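Local structure of Rab GDP dissociation inhibitor alpha (Naegleria fowleri, 6C87) at residues L89-K94 with E223-M228; A199-D204 with I216-L221; Y234-Y239 with F350-A355; S328-P333 with C345-F350. The protein probably binds prenylated Rab GTPases in their GDP-bound form, slowing nucleotide release and keeping them soluble so that they can be retrieved from membranes. One frame throughout, in Å; residues are numbered along the deposited sequence.

Contact 1 (L89-K94 with E223-M228); sequences LMANGK and EDSLNM
Ala-91 and Ser-225 form the apolar part of this contact, their CB atoms meeting at 3.6 Å. Small residues suit both places, since they let the turn after strand 89-90 settle close against helix 212-229. Met-90 reaches the same serine from one flank: CG stands opposite the backbone N (chi1 168°), and two further bends in the chain carry SD to 3.9 Å from Ser-225 OG. The flexible thioether also packs on Leu-221 and Tyr-222. The edge of the mixed sheet of the large domain here meets a long helix that, as in other GDIs, probably belongs to the helical domain. The polar link is indirect. A water accepts a hydrogen bond from Asn-92 ND2 at 2.8 Å and is hydrogen-bonded to Ser-225 OG at 2.9 Å, while that hydroxyl is also hydrogen-bonded to Leu-221 O one turn back. Asn-92 OD1 is held by Arg-100, which would keep the amide with ND2 turned to the water. Sulfur supplies the last contact: Met-228, crossing the Asn-92 side chain nearly at right angles, brings SD to 3.8 Å from Asn-92 ND2, and also packs on Met-228 of a second subunit.

Contact 2 (A199-D204 with I216-L221); sequences ALYTDD and IERMRL
Arg-218 leaves helix 212-229 pointing at the loop 199-204, and almost every atom of its side chain finds something there. Arg-218 CB rests 4.0 Å from Ala-199 CB; a methyl group is small enough to leave the helix this near. With CG opposite its own carbonyl carbon and the chain extended to NE, the arginine runs straight to the ring of Tyr-201, and Arg-218 CG passes Ala-199 O at 4.2 Å. Arg-218 CD lies 3.3 Å from Ala-199 O and 3.5 Å from Tyr-201 OH. Arg-218 NE comes 3.4 Å from Tyr-201 CZ, but its angle to the hydroxyl is too poor for a hydrogen bond. Arg-218 CZ sits over the ring face, 4.2 Å from the Tyr-201 centroid and 27° off the normal: a cation-pi contact, with guanidinium and ring tilted by 31°. Arg-218 NH1 donates to Ala-199 O over 2.6 Å, nearly along the C=O axis but bent at the hydrogen (140°), whereas NH2 makes a salt bridge with Glu-422. Tyr-201 is itself stacked on Tyr-206. Leu-200, with positive phi, is where the chain departs from helix 188-198. A cation on a carbonyl here, where the helix dipole would welcome positive charge, is consistent with C-terminal capping of helix 188-198 by a cationic side chain, in what is probably the GDI helical domain.

Contact 3 (Y234-Y239 with F350-A355); sequences YVYPMY and FTHHVA
Tyr-239 N donates to His-352 O at 2.7 Å, tying the chain just beyond strand 234-237 to the loop that follows strand 343-349. Both strands belong to the large mixed sheet of the GDI fold. Three aromatic and sulfur contacts then depend on side-chain torsions. In Tyr-236, CG lies opposite the backbone N (chi1 -164°), which presents the ring edge to the face of His-352: a T-shaped pair with centroids 5.5 Å apart and planes at 87°. The His-352 imidazole also offers NE2 in a weak hydrogen bond to Ala-112 O on the neighbouring strand 111-121, so a flat ring with polar nitrogens suits this buried position. Tyr-239 and His-353 adopt the same first torsion, CG beside the backbone N, and their side chains run alongside each other in the same direction. Their rings are nearly parallel (20°) but slid apart, the centroids 5.0 Å from each other; Tyr-239 CD1 and CE1 both lie 3.5 Å from His-353 CB. Tyr-239 OH lies over one face of the His-353 ring and Phe-350 O over the opposite face, within the turn that the His-353 N to Phe-350 O bond closes. Met-238, bent at its second and third torsions, lays SD at the edge of the His-353 ring, in its plane and 3.9 Å from His-353 ND1, and 3.6 Å from Thr-351 O. Val-354 packs on both tyrosines, its CG1 4.3 Å from Tyr-236 CE2 and 3.8 Å from Tyr-239 C.

Contact 4 (S328-P333 with C345-F350); sequences SQIIFP and CCVTSF
Ser-328 opens an antiparallel ladder with Val-347, exchanging two backbone bonds: Ser-328 N to Val-347 O at 2.9 Å, and Val-347 N to Ser-328 O at 2.8 Å. Strands 328-332 and 343-349 form an antiparallel pair within the mixed sheet of the GDI fold, their connection carrying the short helix 334-337; the N-to-C directions of 328-332 and 345-349 differ by 166°. Ser-328 O has a second visitor, Cys-346 CA at 3.4 Å, in a CA-H...O contact. Gln-329 faces Cys-346 in a non-hydrogen-bonded pair, and the backbone hydrogen bonds of Gln-329 and Ile-331 go instead to strand 111-121 on the other flank. The Gln-329 side chain, bent at the second torsion, brings OE1 to 4.1 Å from Cys-346 CB, but the polar anchor of that oxygen is Thr-419; an amide can thus pack on a cysteine while remaining bonded. Ile-330 and Cys-345 form the next hydrogen-bonded pair: Ile-330 N donates to Cys-345 O at 2.8 Å and Ile-330 O accepts from Cys-345 N at 3.0 Å. Beta-branched residues suit such extended backbone. Ile-330 carries CG1 beside its backbone N with CD1 extended beyond, so that CD1 meets Val-347 CG2 at 4.0 Å on the face these residues share with Ser-328 and Cys-345. Phe-332, whose ring also meets Tyr-120, leans back across the ladder until CE1 lies 4.0 Å from Cys-345 CB.

In the fold
Contacts 1 and 2 both use helix 212-229, with centres about 12 Å apart; Met-90 of contact 1 packs on Leu-200 of contact 2. Strand 89-90 of contact 1 pairs with strand 234-237 of contact 3, which directly follows that helix in the chain. Contacts 3 and 4, also about 12 Å apart between centres, share Phe-350, and Val-354 touches Thr-348. Along the chain, contacts 1 and 2 close before 3 and 4 begin; 199-221 falls between the segments of contact 1, and 328-350 between the ends of contact 3. Contact 1 joins the probable helical domain to the mixed sheet, contact 2 packs within that helical region, and contacts 3 and 4 organise the sheet.

Contact 1 (L89-K94 with E223-M228)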
loop_
_atom_site.group_PDB
_atom_site.type_symbol
_atom_site.label_atom_id
_atom_site.label_comp_id
_atom_site.label_asym_id
_atom_site.label_seq_id
_atom_site.Cartn_x
_atom_site.Cartn_y
_atom_site.Cartn_z
ATOM N N LEU A 89 11.152 0.652 -24.993
ATOM C CA LEU A 89 10.277 0.666 -23.832
ATOM C C LEU A 89 9.201 -0.398 -24.010
ATOM O O LEU A 89 8.510 -0.429 -25.036
ATOM C CB LEU A 89 9.628 2.037 -23.631
ATOM C CG LEU A 89 10.511 3.249 -23.315
ATOM C CD1 LEU A 89 11.013 3.947 -24.593
ATOM C CD2 LEU A 89 9.779 4.216 -22.397
ATOM N N MET A 90 9.060 -1.265 -23.009
ATOM C CA MET A 90 7.893 -2.135 -22.937
ATOM C C MET A 90 6.662 -1.257 -22.744
ATOM O O MET A 90 6.624 -0.419 -21.836
ATOM C CB MET A 90 8.057 -3.142 -21.799
ATOM C CG MET A 90 6.805 -3.917 -21.424
ATOM S SD MET A 90 6.217 -5.061 -22.693
ATOM C CE MET A 90 7.644 -6.125 -22.914
ATOM N N ALA A 91 5.652 -1.473 -23.593
ATOM C CA ALA A 91 4.586 -0.495 -23.807
ATOM C C ALA A 91 3.878 -0.042 -22.532
ATOM O O ALA A 91 3.492 1.129 -22.424
ATOM C CB ALA A 91 3.568 -1.058 -24.793
ATOM N N ASN A 92 3.688 -0.927 -21.556
ATOM C CA ASN A 92 3.053 -0.465 -20.318
ATOM C C ASN A 92 3.880 -0.842 -19.096
ATOM O O ASN A 92 3.329 -1.124 -18.027
ATOM C CB ASN A 92 1.625 -1.000 -20.190
ATOM C CG ASN A 92 0.596 -0.099 -20.861
ATOM O OD1 ASN A 92 0.548 1.105 -20.609
ATOM N ND2 ASN A 92 -0.227 -0.681 -21.726
ATOM N N GLY A 93 5.204 -0.867 -19.256
ATOM C CA GLY A 93 6.124 -1.274 -18.220
ATOM C C GLY A 93 6.425 -0.161 -17.241
ATOM O O GLY A 93 5.773 0.884 -17.210
ATOM N N LYS A 94 7.448 -0.404 -16.418
ATOM C CA LYS A 94 7.744 0.504 -15.315
ATOM C C LYS A 94 8.160 1.880 -15.816
ATOM O O LYS A 94 7.677 2.902 -15.317
ATOM C CB LYS A 94 8.830 -0.080 -14.414
ATOM C CG LYS A 94 8.348 -1.155 -13.462
ATOM C CD LYS A 94 9.491 -1.627 -12.578
ATOM C CE LYS A 94 8.987 -2.488 -11.438
ATOM N NZ LYS A 94 10.080 -3.319 -10.870
ATOM N N GLU A 223 2.062 -10.008 -23.821
ATOM C CA GLU A 223 0.942 -10.303 -24.710
ATOM C C GLU A 223 -0.052 -9.145 -24.772
ATOM O O GLU A 223 -0.567 -8.824 -25.850
ATOM C CB GLU A 223 0.251 -11.587 -24.248
ATOM C CG GLU A 223 -0.938 -12.013 -25.090
ATOM C CD GLU A 223 -1.742 -13.135 -24.449
ATOM O OE1 GLU A 223 -1.788 -13.214 -23.200
ATOM O OE2 GLU A 223 -2.330 -13.942 -25.201
ATOM N N ASP A 224 -0.333 -8.505 -23.633
ATOM C CA ASP A 224 -1.257 -7.370 -23.621
ATOM C C ASP A 224 -0.700 -6.192 -24.412
ATOM O O ASP A 224 -1.416 -5.575 -25.211
ATOM C CB ASP A 224 -1.573 -6.959 -22.181
ATOM C CG ASP A 224 -2.641 -7.837 -21.538
ATOM O OD1 ASP A 224 -2.611 -7.993 -20.299
ATOM O OD2 ASP A 224 -3.476 -8.410 -22.273
ATOM N N SER A 225 0.572 -5.849 -24.184
ATOM C CA SER A 225 1.183 -4.751 -24.924
ATOM C C SER A 225 1.256 -5.071 -26.414
ATOM O O SER A 225 0.980 -4.210 -27.260
ATOM C CB SER A 225 2.570 -4.456 -24.357
ATOM O OG SER A 225 2.473 -4.051 -23.004
ATOM N N LEU A 226 1.570 -6.323 -26.746
ATOM C CA LEU A 226 1.664 -6.735 -28.144
ATOM C C LEU A 226 0.328 -6.579 -28.861
ATOM O O LEU A 226 0.293 -6.188 -30.033
ATOM C CB LEU A 226 2.155 -8.188 -28.227
ATOM C CG LEU A 226 2.136 -9.009 -29.531
ATOM C CD1 LEU A 226 3.212 -8.572 -30.503
ATOM C CD2 LEU A 226 2.248 -10.502 -29.260
ATOM N N ASN A 227 -0.786 -6.884 -28.182
ATOM C CA ASN A 227 -2.094 -6.756 -28.821
ATOM C C ASN A 227 -2.531 -5.305 -28.978
ATOM O O ASN A 227 -3.353 -5.009 -29.852
ATOM C CB ASN A 227 -3.155 -7.515 -28.018
ATOM C CG ASN A 227 -3.083 -9.019 -28.228
ATOM O OD1 ASN A 227 -2.552 -9.497 -29.234
ATOM N ND2 ASN A 227 -3.622 -9.774 -27.275
ATOM N N MET A 228 -1.984 -4.399 -28.165
ATOM C CA MET A 228 -2.364 -2.989 -28.194
ATOM C C MET A 228 -1.689 -2.246 -29.340
ATOM O O MET A 228 -2.308 -1.391 -29.984
ATOM C CB MET A 228 -2.049 -2.338 -26.848
ATOM C CG MET A 228 -3.199 -2.433 -25.863
ATOM S SD MET A 228 -2.896 -1.507 -24.355
ATOM C CE MET A 228 -2.921 0.178 -24.951
HETATM O O HOH W 1 -0.019 -3.519 -21.664
#

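Contact 2 (A199-D204 with I216-L221)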
loop_
_atom_site.group_PDB
_atom_site.type_symbol
_atom_site.label_atom_id
_atom_site.label_comp_id
_atom_site.label_asym_id
_atom_site.label_seq_id
_atom_site.Cartn_x
_atom_site.Cartn_y
_atom_site.Cartn_z
ATOM N N ALA A 199 9.500 -12.942 -21.227
ATOM C CA ALA A 199 9.491 -12.420 -19.865
ATOM C C ALA A 199 10.655 -11.478 -19.582
ATOM O O ALA A 199 10.635 -10.795 -18.551
ATOM C CB ALA A 199 9.492 -13.579 -18.865
ATOM N N LEU A 200 11.659 -11.442 -20.464
ATOM C CA LEU A 200 12.754 -10.468 -20.452
ATOM C C LEU A 200 13.725 -10.659 -19.288
ATOM O O LEU A 200 14.359 -9.703 -18.840
ATOM C CB LEU A 200 12.221 -9.029 -20.455
ATOM C CG LEU A 200 11.300 -8.669 -21.618
ATOM C CD1 LEU A 200 11.212 -7.155 -21.743
ATOM C CD2 LEU A 200 11.742 -9.321 -22.940
ATOM N N TYR A 201 13.872 -11.883 -18.795
ATOM C CA TYR A 201 14.959 -12.169 -17.873
ATOM C C TYR A 201 16.270 -12.249 -18.644
ATOM O O TYR A 201 16.297 -12.593 -19.826
ATOM C CB TYR A 201 14.719 -13.478 -17.116
ATOM C CG TYR A 201 13.594 -13.411 -16.107
ATOM C CD1 TYR A 201 13.737 -12.694 -14.925
ATOM C CD2 TYR A 201 12.390 -14.073 -16.332
ATOM C CE1 TYR A 201 12.712 -12.630 -14.000
ATOM C CE2 TYR A 201 11.361 -14.018 -15.409
ATOM C CZ TYR A 201 11.527 -13.297 -14.246
ATOM O OH TYR A 201 10.504 -13.236 -13.327
ATOM N N THR A 202 17.360 -11.913 -17.966
ATOM C CA THR A 202 18.676 -11.927 -18.580
ATOM C C THR A 202 19.474 -13.173 -18.239
ATOM O O THR A 202 20.468 -13.452 -18.915
ATOM C CB THR A 202 19.466 -10.690 -18.151
ATOM O OG1 THR A 202 19.690 -10.747 -16.739
ATOM C CG2 THR A 202 18.671 -9.440 -18.463
ATOM N N ASP A 203 19.058 -13.923 -17.217
ATOM C CA ASP A 203 19.620 -15.232 -16.921
ATOM C C ASP A 203 18.522 -16.094 -16.309
ATOM O O ASP A 203 17.413 -15.624 -16.038
ATOM C CB ASP A 203 20.841 -15.140 -15.995
ATOM C CG ASP A 203 20.537 -14.455 -14.672
ATOM O OD1 ASP A 203 19.598 -14.877 -13.962
ATOM O OD2 ASP A 203 21.270 -13.513 -14.317
ATOM N N ASP A 204 18.849 -17.355 -16.050
ATOM C CA ASP A 204 17.853 -18.324 -15.616
ATOM C C ASP A 204 17.739 -18.459 -14.102
ATOM O O ASP A 204 17.079 -19.388 -13.628
ATOM C CB ASP A 204 18.149 -19.688 -16.238
ATOM C CG ASP A 204 17.938 -19.695 -17.731
ATOM O OD1 ASP A 204 17.210 -18.802 -18.222
ATOM O OD2 ASP A 204 18.477 -20.596 -18.408
ATOM N N ILE A 216 4.414 -15.441 -14.890
ATOM C CA ILE A 216 3.192 -15.400 -15.688
ATOM C C ILE A 216 2.756 -13.961 -15.913
ATOM O O ILE A 216 2.332 -13.591 -17.014
ATOM C CB ILE A 216 2.077 -16.222 -15.014
ATOM C CG1 ILE A 216 2.425 -17.713 -14.992
ATOM C CG2 ILE A 216 0.738 -15.995 -15.716
ATOM C CD1 ILE A 216 1.415 -18.561 -14.209
ATOM N N GLU A 217 2.871 -13.121 -14.877
ATOM C CA GLU A 217 2.492 -11.718 -15.015
ATOM C C GLU A 217 3.319 -11.025 -16.095
ATOM O O GLU A 217 2.782 -10.236 -16.881
ATOM C CB GLU A 217 2.644 -11.000 -13.670
ATOM N N ARG A 218 4.619 -11.343 -16.177
ATOM C CA ARG A 218 5.476 -10.747 -17.199
ATOM C C ARG A 218 5.075 -11.190 -18.602
ATOM O O ARG A 218 5.111 -10.395 -19.545
ATOM C CB ARG A 218 6.935 -11.118 -16.954
ATOM C CG ARG A 218 7.570 -10.557 -15.727
ATOM C CD ARG A 218 8.987 -11.101 -15.654
ATOM N NE ARG A 218 9.844 -10.333 -14.762
ATOM C CZ ARG A 218 10.800 -9.510 -15.175
ATOM N NH1 ARG A 218 11.020 -9.346 -16.472
ATOM N NH2 ARG A 218 11.536 -8.850 -14.290
ATOM N N MET A 219 4.736 -12.466 -18.770
ATOM C CA MET A 219 4.288 -12.920 -20.082
ATOM C C MET A 219 2.968 -12.260 -20.467
ATOM O O MET A 219 2.756 -11.927 -21.639
ATOM C CB MET A 219 4.158 -14.441 -20.092
ATOM C CG MET A 219 5.407 -15.169 -19.625
ATOM S SD MET A 219 5.261 -16.980 -19.599
ATOM C CE MET A 219 3.708 -17.243 -20.468
ATOM N N ARG A 220 2.071 -12.060 -19.493
ATOM C CA ARG A 220 0.813 -11.369 -19.768
ATOM C C ARG A 220 1.057 -9.918 -20.166
ATOM O O ARG A 220 0.364 -9.382 -21.038
ATOM C CB ARG A 220 -0.112 -11.429 -18.550
ATOM C CG ARG A 220 -0.481 -12.828 -18.080
ATOM C CD ARG A 220 -1.694 -13.401 -18.793
ATOM N NE ARG A 220 -1.992 -14.749 -18.312
ATOM C CZ ARG A 220 -2.654 -15.013 -17.190
ATOM N NH1 ARG A 220 -3.095 -14.020 -16.431
ATOM N NH2 ARG A 220 -2.874 -16.269 -16.823
ATOM N N LEU A 221 2.022 -9.262 -19.525
ATOM C CA LEU A 221 2.344 -7.894 -19.902
ATOM C C LEU A 221 2.788 -7.819 -21.355
ATOM O O LEU A 221 2.355 -6.929 -22.102
ATOM C CB LEU A 221 3.438 -7.357 -18.980
ATOM C CG LEU A 221 3.995 -5.974 -19.298
ATOM C CD1 LEU A 221 2.904 -4.916 -19.164
ATOM C CD2 LEU A 221 5.171 -5.675 -18.382
#

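Contact 3 (Y234-Y239 with F350-A355)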
loop_
_atom_site.group_PDB
_atom_site.type_symbol
_atom_site.label_atom_id
_atom_site.label_comp_id
_atom_site.label_asym_id
_atom_site.label_seq_id
_atom_site.Cartn_x
_atom_site.Cartn_y
_atom_site.Cartn_z
ATOM N N TYR A 234 6.857 -3.282 -28.028
ATOM C CA TYR A 234 7.826 -2.230 -27.754
ATOM C C TYR A 234 7.443 -0.927 -28.456
ATOM O O TYR A 234 6.916 -0.938 -29.571
ATOM C CB TYR A 234 9.222 -2.659 -28.205
ATOM C CG TYR A 234 9.820 -3.829 -27.456
ATOM C CD1 TYR A 234 10.282 -3.691 -26.152
ATOM C CD2 TYR A 234 9.953 -5.071 -28.071
ATOM C CE1 TYR A 234 10.848 -4.765 -25.476
ATOM C CE2 TYR A 234 10.501 -6.152 -27.408
ATOM C CZ TYR A 234 10.953 -5.998 -26.113
ATOM O OH TYR A 234 11.515 -7.077 -25.456
ATOM N N VAL A 235 7.698 0.193 -27.781
ATOM C CA VAL A 235 7.642 1.517 -28.387
ATOM C C VAL A 235 9.009 2.183 -28.220
ATOM O O VAL A 235 9.844 1.760 -27.415
ATOM C CB VAL A 235 6.532 2.401 -27.779
ATOM C CG1 VAL A 235 5.174 1.728 -27.903
ATOM C CG2 VAL A 235 6.849 2.766 -26.338
ATOM N N TYR A 236 9.207 3.269 -28.970
ATOM C CA TYR A 236 10.457 4.039 -29.047
ATOM C C TYR A 236 10.048 5.460 -29.394
ATOM O O TYR A 236 9.109 5.646 -30.184
ATOM C CB TYR A 236 11.414 3.493 -30.113
ATOM C CG TYR A 236 12.866 3.948 -30.037
ATOM C CD1 TYR A 236 13.682 3.561 -28.983
ATOM C CD2 TYR A 236 13.432 4.718 -31.053
ATOM C CE1 TYR A 236 15.015 3.947 -28.924
ATOM C CE2 TYR A 236 14.768 5.109 -31.007
ATOM C CZ TYR A 236 15.554 4.716 -29.937
ATOM O OH TYR A 236 16.881 5.091 -29.858
ATOM N N PRO A 237 10.709 6.474 -28.841
ATOM C CA PRO A 237 10.286 7.847 -29.129
ATOM C C PRO A 237 10.682 8.254 -30.539
ATOM O O PRO A 237 11.747 7.888 -31.041
ATOM C CB PRO A 237 11.022 8.687 -28.075
ATOM C CG PRO A 237 11.711 7.698 -27.161
ATOM C CD PRO A 237 11.866 6.435 -27.932
ATOM N N MET A 238 9.793 9.006 -31.179
ATOM C CA MET A 238 10.107 9.630 -32.456
ATOM C C MET A 238 11.309 10.560 -32.280
ATOM O O MET A 238 11.362 11.358 -31.336
ATOM C CB MET A 238 8.878 10.398 -32.964
ATOM C CG MET A 238 8.765 10.498 -34.476
ATOM S SD MET A 238 8.518 8.893 -35.276
ATOM C CE MET A 238 6.808 8.592 -34.898
ATOM N N TYR A 239 12.279 10.441 -33.187
ATOM C CA TYR A 239 13.575 11.121 -33.156
ATOM C C TYR A 239 14.511 10.554 -32.096
ATOM O O TYR A 239 15.633 11.059 -31.942
ATOM C CB TYR A 239 13.436 12.648 -32.977
ATOM C CG TYR A 239 12.567 13.284 -34.039
ATOM C CD1 TYR A 239 13.094 13.612 -35.285
ATOM C CD2 TYR A 239 11.210 13.516 -33.818
ATOM C CE1 TYR A 239 12.303 14.178 -36.271
ATOM C CE2 TYR A 239 10.411 14.085 -34.798
ATOM C CZ TYR A 239 10.963 14.407 -36.021
ATOM O OH TYR A 239 10.173 14.965 -36.997
ATOM N N PHE A 350 14.539 5.196 -40.507
ATOM C CA PHE A 350 13.800 6.400 -40.864
ATOM C C PHE A 350 12.424 6.439 -40.215
ATOM O O PHE A 350 11.887 7.526 -39.977
ATOM C CB PHE A 350 13.671 6.489 -42.394
ATOM C CG PHE A 350 13.429 5.144 -43.080
ATOM C CD1 PHE A 350 14.491 4.283 -43.374
ATOM C CD2 PHE A 350 12.140 4.748 -43.446
ATOM C CE1 PHE A 350 14.276 3.056 -43.994
ATOM C CE2 PHE A 350 11.920 3.516 -44.079
ATOM C CZ PHE A 350 12.996 2.672 -44.352
ATOM N N THR A 351 11.839 5.273 -39.910
ATOM C CA THR A 351 10.486 5.248 -39.359
ATOM C C THR A 351 10.414 5.857 -37.968
ATOM O O THR A 351 9.326 6.257 -37.538
ATOM C CB THR A 351 9.908 3.822 -39.323
ATOM O OG1 THR A 351 10.777 2.941 -38.599
ATOM C CG2 THR A 351 9.664 3.299 -40.726
ATOM N N HIS A 352 11.536 5.935 -37.256
ATOM C CA HIS A 352 11.597 6.689 -36.014
ATOM C C HIS A 352 12.382 7.986 -36.172
ATOM O O HIS A 352 12.672 8.650 -35.172
ATOM C CB HIS A 352 12.187 5.821 -34.903
ATOM C CG HIS A 352 11.249 4.761 -34.411
ATOM N ND1 HIS A 352 11.229 3.481 -34.928
ATOM C CD2 HIS A 352 10.257 4.809 -33.489
ATOM C CE1 HIS A 352 10.294 2.776 -34.314
ATOM N NE2 HIS A 352 9.685 3.560 -33.441
ATOM N N HIS A 353 12.693 8.373 -37.416
ATOM C CA HIS A 353 13.455 9.582 -37.731
ATOM C C HIS A 353 14.789 9.621 -36.991
ATOM O O HIS A 353 15.188 10.647 -36.437
ATOM C CB HIS A 353 12.654 10.849 -37.449
ATOM C CG HIS A 353 11.582 11.105 -38.451
ATOM N ND1 HIS A 353 10.255 10.833 -38.205
ATOM C CD2 HIS A 353 11.647 11.549 -39.727
ATOM C CE1 HIS A 353 9.542 11.136 -39.276
ATOM N NE2 HIS A 353 10.365 11.564 -40.216
ATOM N N VAL A 354 15.472 8.482 -36.957
ATOM C CA VAL A 354 16.841 8.420 -36.460
ATOM C C VAL A 354 17.862 8.182 -37.568
ATOM O O VAL A 354 19.073 8.233 -37.295
ATOM C CB VAL A 354 16.984 7.371 -35.337
ATOM C CG1 VAL A 354 16.035 7.726 -34.192
ATOM C CG2 VAL A 354 16.688 5.958 -35.863
ATOM N N ALA A 355 17.423 7.929 -38.798
ATOM C CA ALA A 355 18.326 7.685 -39.910
ATOM C C ALA A 355 17.680 8.222 -41.171
ATOM O O ALA A 355 16.450 8.327 -41.244
ATOM C CB ALA A 355 18.636 6.190 -40.060
#

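Contact 4 (S328-P333 with C345-F350)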
loop_
_atom_site.group_PDB
_atom_site.type_symbol
_atom_site.label_atom_id
_atom_site.label_comp_id
_atom_site.label_asym_id
_atom_site.label_seq_id
_atom_site.Cartn_x
_atom_site.Cartn_y
_atom_site.Cartn_z
ATOM N N SER A 328 13.051 -3.197 -35.070
ATOM C CA SER A 328 12.936 -4.554 -34.556
ATOM C C SER A 328 13.736 -4.731 -33.275
ATOM O O SER A 328 14.815 -4.159 -33.109
ATOM C CB SER A 328 13.393 -5.576 -35.599
ATOM O OG SER A 328 13.011 -6.880 -35.213
ATOM N N GLN A 329 13.189 -5.558 -32.386
ATOM C CA GLN A 329 13.902 -6.120 -31.246
ATOM C C GLN A 329 14.366 -7.527 -31.613
ATOM O O GLN A 329 13.574 -8.327 -32.125
ATOM C CB GLN A 329 12.990 -6.166 -30.017
ATOM C CG GLN A 329 13.616 -6.788 -28.778
ATOM C CD GLN A 329 14.542 -5.833 -28.045
ATOM O OE1 GLN A 329 15.623 -5.501 -28.531
ATOM N NE2 GLN A 329 14.128 -5.407 -26.853
ATOM N N ILE A 330 15.640 -7.832 -31.347
ATOM C CA ILE A 330 16.225 -9.142 -31.639
ATOM C C ILE A 330 17.012 -9.614 -30.425
ATOM O O ILE A 330 17.994 -8.971 -30.037
ATOM C CB ILE A 330 17.142 -9.100 -32.872
ATOM C CG1 ILE A 330 16.507 -8.273 -33.997
ATOM C CG2 ILE A 330 17.436 -10.522 -33.348
ATOM C CD1 ILE A 330 17.385 -8.109 -35.195
ATOM N N ILE A 331 16.608 -10.750 -29.850
ATOM C CA ILE A 331 17.240 -11.325 -28.660
ATOM C C ILE A 331 18.092 -12.530 -29.045
ATOM O O ILE A 331 17.661 -13.383 -29.831
ATOM C CB ILE A 331 16.187 -11.712 -27.608
ATOM C CG1 ILE A 331 15.279 -10.518 -27.315
ATOM C CG2 ILE A 331 16.853 -12.207 -26.332
ATOM C CD1 ILE A 331 16.043 -9.307 -26.843
ATOM N N PHE A 332 19.307 -12.597 -28.496
ATOM C CA PHE A 332 20.222 -13.725 -28.680
ATOM C C PHE A 332 20.478 -14.371 -27.323
ATOM O O PHE A 332 21.398 -13.961 -26.600
ATOM C CB PHE A 332 21.526 -13.263 -29.330
ATOM C CG PHE A 332 21.352 -12.761 -30.732
ATOM C CD1 PHE A 332 20.859 -11.487 -30.967
ATOM C CD2 PHE A 332 21.676 -13.558 -31.819
ATOM C CE1 PHE A 332 20.685 -11.015 -32.261
ATOM C CE2 PHE A 332 21.506 -13.088 -33.115
ATOM C CZ PHE A 332 21.008 -11.812 -33.334
ATOM N N PRO A 333 19.689 -15.374 -26.932
ATOM C CA PRO A 333 19.861 -15.977 -25.599
ATOM C C PRO A 333 21.234 -16.624 -25.422
ATOM O O PRO A 333 21.786 -17.226 -26.345
ATOM C CB PRO A 333 18.731 -17.013 -25.529
ATOM C CG PRO A 333 17.730 -16.560 -26.567
ATOM C CD PRO A 333 18.542 -15.946 -27.660
ATOM N N CYS A 345 20.218 -7.019 -29.985
ATOM C CA CYS A 345 20.288 -6.186 -31.180
ATOM C C CYS A 345 18.945 -5.499 -31.373
ATOM O O CYS A 345 17.915 -6.167 -31.518
ATOM C CB CYS A 345 20.657 -6.999 -32.424
ATOM S SG CYS A 345 20.764 -5.958 -33.905
ATOM N N CYS A 346 18.954 -4.174 -31.377
ATOM C CA CYS A 346 17.771 -3.398 -31.712
ATOM C C CYS A 346 18.023 -2.641 -33.005
ATOM O O CYS A 346 19.135 -2.163 -33.254
ATOM C CB CYS A 346 17.395 -2.420 -30.598
ATOM S SG CYS A 346 18.585 -1.114 -30.351
ATOM N N VAL A 347 16.989 -2.561 -33.832
ATOM C CA VAL A 347 17.077 -1.944 -35.144
ATOM C C VAL A 347 16.065 -0.816 -35.196
ATOM O O VAL A 347 14.896 -1.011 -34.852
ATOM C CB VAL A 347 16.822 -2.961 -36.269
ATOM C CG1 VAL A 347 17.037 -2.300 -37.625
ATOM C CG2 VAL A 347 17.714 -4.181 -36.085
ATOM N N THR A 348 16.520 0.365 -35.591
ATOM C CA THR A 348 15.660 1.508 -35.838
ATOM C C THR A 348 16.052 2.097 -37.181
ATOM O O THR A 348 17.078 1.731 -37.755
ATOM C CB THR A 348 15.772 2.554 -34.721
ATOM O OG1 THR A 348 17.139 2.949 -34.583
ATOM C CG2 THR A 348 15.283 1.975 -33.404
ATOM N N SER A 349 15.218 2.995 -37.699
ATOM C CA SER A 349 15.441 3.486 -39.051
ATOM C C SER A 349 14.747 4.834 -39.240
ATOM O O SER A 349 14.396 5.515 -38.269
ATOM C CB SER A 349 14.928 2.459 -40.073
ATOM O OG SER A 349 13.517 2.357 -39.982
ATOM N N PHE A 350 14.539 5.196 -40.507
ATOM C CA PHE A 350 13.800 6.400 -40.864
ATOM C C PHE A 350 12.424 6.439 -40.215
ATOM O O PHE A 350 11.887 7.526 -39.977
ATOM C CB PHE A 350 13.671 6.489 -42.394
ATOM C CG PHE A 350 13.429 5.144 -43.080
ATOM C CD1 PHE A 350 14.491 4.283 -43.374
ATOM C CD2 PHE A 350 12.140 4.748 -43.446
ATOM C CE1 PHE A 350 14.276 3.056 -43.994
ATOM C CE2 PHE A 350 11.920 3.516 -44.079
ATOM C CZ PHE A 350 12.996 2.672 -44.352
#